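PDB 2BCG: Rab GDP-dissociation inhibitor from Saccharomyces cerevisiae, which holds Rab GTPases such as SEC4 in their GDP-bound state by blocking nucleotide release, and extracts GDP-bound YPT7 from vacuolar membranes. Local coordinates for residues M92-L97 with Y222-A227. Numbering follows the deposited sequence. Where two conformers were deposited one is given.
Sequences MANGEL and YCQSVA. With GER (geran-8-yl geran), chain D; GER (geran-8-yl geran), chain C.
Ser-225 meets the turn from Met-92 to Gly-95 with its hydroxyl and illustrates how a helix can bind a loop through a small polar side chain. The backbone N of Asn-94 donates to Ser-225 OG over 3.0 Å, moderately bent at 153°. The same oxygen is hydrogen-bonded to the carbonyl of Leu-221, one turn back in its own helix; with OG anti to the carbonyl carbon (chi1 -65°), the hydroxyl can reach both. Two bonds thus grip a buried oxygen, and carbon closes round it: Asn-94 CB lies 3.5 Å from OG and Met-92 CB 3.7 Å. Were Ser-225 an alanine, the Asn-94 amide would probably lose its acceptor and a small gap would be likely to open between turn and helix.

The loop is a type I beta turn, closed by Gly-95 N bonding to Met-92 O, and in this Rab GDI it links strand 91-92 to helix 96-104, with Gly-95 at the N-cap. One side of the partner helix, 212-229, packs on this turn, while another borders the geranylgeranyl site, where Cys-223 CB comes within 3.6 Å of C3 of the chain D lipid and Ala-227 CB approaches the chain C lipid.

Met-92 bends at chi2 and chi3, which brings its methyl across to the start of 222-227, CE lying 3.9 Å from Tyr-222 CA and approaching the ring obliquely. On the other flank, the Asn-94 and Gln-224 side chains cross with their amide planes nearly perpendicular, 86° apart. Further along the helix the Ala-93 methyl abuts the backbone carbonyl of Ser-225, CB to O 3.5 Å.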
ATOM      1  N   MET A  92       2.491   7.830   9.599  1.00 13.89           N
ATOM      2  CA  MET A  92       3.355   8.309  10.683  1.00 14.84           C
ATOM      3  C   MET A  92       4.559   7.364  10.821  1.00 15.15           C
ATOM      4  O   MET A  92       4.404   6.131  10.933  1.00 14.63           O
ATOM      5  CB  MET A  92       2.603   8.348  12.020  1.00 15.85           C
ATOM      6  CG  MET A  92       1.613   9.467  12.136  1.00 18.34           C
ATOM      7  SD  MET A  92       2.487  11.033  12.433  1.00 24.70           S
ATOM      8  CE  MET A  92       1.602  11.753  13.798  1.00 25.67           C
ATOM      9  N   ALA A  93       5.756   7.933  10.841  1.00 14.92           N
ATOM     10  CA  ALA A  93       6.970   7.127  10.888  1.00 16.64           C
ATOM     11  C   ALA A  93       7.065   6.193  12.100  1.00 17.00           C
ATOM     12  O   ALA A  93       7.687   5.147  11.977  1.00 18.77           O
ATOM     13  CB  ALA A  93       8.198   8.000  10.790  1.00 16.98           C
ATOM     14  N   ASN A  94       6.449   6.544  13.240  1.00 16.79           N
ATOM     15  CA  ASN A  94       6.447   5.648  14.420  1.00 16.87           C
ATOM     16  C   ASN A  94       5.060   5.120  14.710  1.00 16.67           C
ATOM     17  O   ASN A  94       4.751   4.677  15.839  1.00 17.28           O
ATOM     18  CB  ASN A  94       7.045   6.353  15.667  1.00 18.49           C
ATOM     19  CG  ASN A  94       7.463   5.361  16.767  1.00 21.34           C
ATOM     20  OD1 ASN A  94       7.099   5.532  17.941  1.00 24.65           O
ATOM     21  ND2 ASN A  94       8.190   4.313  16.380  1.00 22.70           N
ATOM     22  N   GLY A  95       4.205   5.162  13.689  1.00 15.57           N
ATOM     23  CA  GLY A  95       2.840   4.693  13.836  1.00 15.81           C
ATOM     24  C   GLY A  95       2.672   3.178  13.833  1.00 14.99           C
ATOM     25  O   GLY A  95       3.606   2.420  13.567  1.00 15.71           O
ATOM     26  N   GLU A  96       1.467   2.749  14.137  1.00 14.73           N
ATOM     27  CA  GLU A  96       1.172   1.315  14.154  1.00 15.56           C
ATOM     28  C   GLU A  96       1.361   0.634  12.785  1.00 14.72           C
ATOM     29  O   GLU A  96       1.824  -0.516  12.729  1.00 15.31           O
ATOM     30  CB  GLU A  96      -0.244   1.062  14.669  0.70 16.18           C
ATOM     31  CG  GLU A  96      -0.532  -0.412  14.970  0.70 19.71           C
ATOM     32  CD  GLU A  96       0.358  -0.973  16.082  0.70 21.30           C
ATOM     33  OE1 GLU A  96       0.407  -0.355  17.170  0.70 25.07           O
ATOM     34  OE2 GLU A  96       1.017  -2.028  15.882  0.70 22.22           O
ATOM     35  N   LEU A  97       1.037   1.316  11.669  1.00 13.52           N
ATOM     36  CA  LEU A  97       1.216   0.655  10.366  1.00 13.40           C
ATOM     37  C   LEU A  97       2.667   0.317  10.122  1.00 14.16           C
ATOM     38  O   LEU A  97       2.984  -0.777   9.635  1.00 13.80           O
ATOM     39  CB  LEU A  97       0.552   1.449   9.220  1.00 13.64           C
ATOM     40  CG  LEU A  97       0.652   0.819   7.819  1.00 13.50           C
ATOM     41  CD1 LEU A  97       0.080  -0.608   7.823  1.00 13.58           C
ATOM     42  CD2 LEU A  97      -0.047   1.689   6.762  1.00 12.74           C
ATOM     43  N   TYR A 222       3.639  12.166  17.298  1.00 18.35           N
ATOM     44  CA  TYR A 222       4.203  13.105  16.328  1.00 18.11           C
ATOM     45  C   TYR A 222       5.685  13.338  16.575  1.00 18.47           C
ATOM     46  O   TYR A 222       6.501  13.279  15.642  1.00 18.68           O
ATOM     47  CB  TYR A 222       3.453  14.445  16.390  1.00 17.32           C
ATOM     48  CG  TYR A 222       3.856  15.454  15.330  1.00 17.91           C
ATOM     49  CD1 TYR A 222       5.026  16.217  15.480  1.00 17.61           C
ATOM     50  CD2 TYR A 222       3.057  15.648  14.191  1.00 16.83           C
ATOM     51  CE1 TYR A 222       5.412  17.155  14.505  1.00 17.61           C
ATOM     52  CE2 TYR A 222       3.421  16.581  13.200  1.00 16.34           C
ATOM     53  CZ  TYR A 222       4.599  17.331  13.372  1.00 17.49           C
ATOM     54  OH  TYR A 222       4.975  18.228  12.389  1.00 19.36           O
ATOM     55  N   CYS A 223       6.044  13.642  17.828  1.00 19.16           N
ATOM     56  CA  CYS A 223       7.438  13.911  18.167  1.00 20.86           C
ATOM     57  C   CYS A 223       8.324  12.686  17.944  1.00 20.32           C
ATOM     58  O   CYS A 223       9.404  12.800  17.375  1.00 20.38           O
ATOM     59  CB  CYS A 223       7.569  14.391  19.612  1.00 21.42           C
ATOM     60  SG  CYS A 223       6.736  15.969  19.902  1.00 25.34           S
ATOM     61  N   GLN A 224       7.850  11.511  18.353  1.00 20.14           N
ATOM     62  CA  GLN A 224       8.603  10.278  18.077  1.00 20.89           C
ATOM     63  C   GLN A 224       8.765  10.040  16.566  1.00 19.88           C
ATOM     64  O   GLN A 224       9.810   9.598  16.108  1.00 21.00           O
ATOM     65  CB  GLN A 224       7.923   9.073  18.716  1.00 21.27           C
ATOM     66  CG  GLN A 224       7.910   9.086  20.244  1.00 24.11           C
ATOM     67  CD  GLN A 224       7.025   7.998  20.797  1.00 27.51           C
ATOM     68  OE1 GLN A 224       6.080   7.548  20.137  1.00 29.13           O
ATOM     69  NE2 GLN A 224       7.314   7.569  22.027  1.00 28.35           N
ATOM     70  N   SER A 225       7.716  10.312  15.807  1.00 18.99           N
ATOM     71  CA  SER A 225       7.786  10.113  14.359  1.00 18.33           C
ATOM     72  C   SER A 225       8.751  11.055  13.647  1.00 19.49           C
ATOM     73  O   SER A 225       9.495  10.622  12.777  1.00 18.45           O
ATOM     74  CB  SER A 225       6.382  10.237  13.741  1.00 17.32           C
ATOM     75  OG  SER A 225       5.526   9.205  14.204  1.00 17.11           O
ATOM     76  N   VAL A 226       8.736  12.348  14.002  1.00 20.32           N
ATOM     77  CA  VAL A 226       9.677  13.267  13.359  1.00 22.34           C
ATOM     78  C   VAL A 226      11.083  12.908  13.816  1.00 23.63           C
ATOM     79  O   VAL A 226      12.025  13.035  13.031  1.00 24.96           O
ATOM     80  CB  VAL A 226       9.400  14.772  13.627  0.70 22.48           C
ATOM     81  CG1 VAL A 226      10.126  15.636  12.577  0.70 24.28           C
ATOM     82  CG2 VAL A 226       7.956  15.060  13.560  0.70 22.56           C
ATOM     83  N   ALA A 227      11.214  12.438  15.060  1.00 25.41           N
ATOM     84  CA  ALA A 227      12.517  12.035  15.588  1.00 27.08           C
ATOM     85  C   ALA A 227      13.124  10.826  14.874  1.00 27.82           C
ATOM     86  O   ALA A 227      14.333  10.768  14.719  1.00 29.05           O
ATOM     87  CB  ALA A 227      12.463  11.821  17.093  1.00 27.02           C
TER
HETATM   88  C1  GER D2000      10.383  12.811  22.126  1.00 51.47           C
HETATM   89  C2  GER D2000      10.563  14.300  21.740  1.00 52.02           C
HETATM   90  C3  GER D2000       9.782  15.360  22.229  1.00 51.01           C
HETATM   91  C4  GER D2000       8.630  15.150  23.225  1.00 51.43           C
HETATM   92  C5  GER D2000      10.076  16.785  21.733  1.00 51.52           C
HETATM   93  C6  GER D2000      10.786  17.662  22.775  1.00 50.88           C
HETATM   94  C7  GER D2000      11.269  18.841  22.197  1.00 49.83           C
HETATM   95  C8  GER D2000      11.636  20.043  22.815  1.00 48.99           C
HETATM   96  C9  GER D2000      11.554  20.213  24.342  1.00 48.29           C
HETATM   97  C10 GER D2000      12.158  21.203  21.945  1.00 47.50           C
HETATM   98  C11 GER D2000      11.138  22.338  21.743  1.00 45.01           C
HETATM   99  C12 GER D2000      11.772  23.488  21.269  1.00 42.40           C
HETATM  100  C13 GER D2000      11.235  24.743  20.980  1.00 40.50           C
HETATM  101  C14 GER D2000       9.749  25.056  21.151  1.00 39.40           C
HETATM  102  C15 GER D2000      12.160  25.846  20.469  1.00 39.28           C
HETATM  103  C16 GER D2000      12.668  26.700  21.621  1.00 37.80           C
HETATM  104  C17 GER D2000      13.277  27.852  21.148  1.00 37.47           C
HETATM  105  C18 GER D2000      13.305  29.090  21.782  1.00 36.99           C
HETATM  106  C19 GER D2000      12.616  29.280  23.149  1.00 37.00           C
HETATM  107  C20 GER D2000      14.038  30.265  21.102  1.00 37.76           C
HETATM  108  C1  GER C4000      14.669  12.907  21.097  1.00 64.05           C
HETATM  109  C2  GER C4000      14.935  13.988  20.029  1.00 64.74           C
HETATM  110  C3  GER C4000      14.745  15.357  20.263  1.00 63.65           C
HETATM  111  C4  GER C4000      14.261  15.865  21.634  1.00 64.36           C
HETATM  112  C5  GER C4000      15.029  16.389  19.145  1.00 63.21           C
HETATM  113  C6  GER C4000      13.997  16.343  17.999  1.00 67.19           C
HETATM  114  C7  GER C4000      12.914  17.213  18.200  1.00 59.43           C
HETATM  115  C8  GER C4000      11.550  16.902  18.072  1.00 64.88           C
HETATM  116  C9  GER C4000      11.137  15.471  17.710  1.00 61.02           C
HETATM  117  C10 GER C4000      10.450  17.958  18.342  1.00 55.16           C
HETATM  118  C11 GER C4000       9.900  18.746  17.131  1.00 62.53           C
HETATM  119  C12 GER C4000       9.387  19.961  17.611  1.00 52.76           C
HETATM  120  C13 GER C4000       8.274  20.743  17.264  1.00 59.15           C
HETATM  121  C14 GER C4000       7.308  20.335  16.140  1.00 54.56           C
HETATM  122  C15 GER C4000       8.031  22.044  18.053  1.00 50.32           C
HETATM  123  C16 GER C4000       7.496  23.210  17.211  1.00 55.88           C
HETATM  124  C17 GER C4000       8.167  24.403  17.496  1.00 53.63           C
HETATM  125  C18 GER C4000       7.884  25.714  17.089  1.00 52.09           C
HETATM  126  C19 GER C4000       6.693  26.086  16.196  1.00 52.11           C
HETATM  127  C20 GER C4000       8.800  26.838  17.552  1.00 52.59           C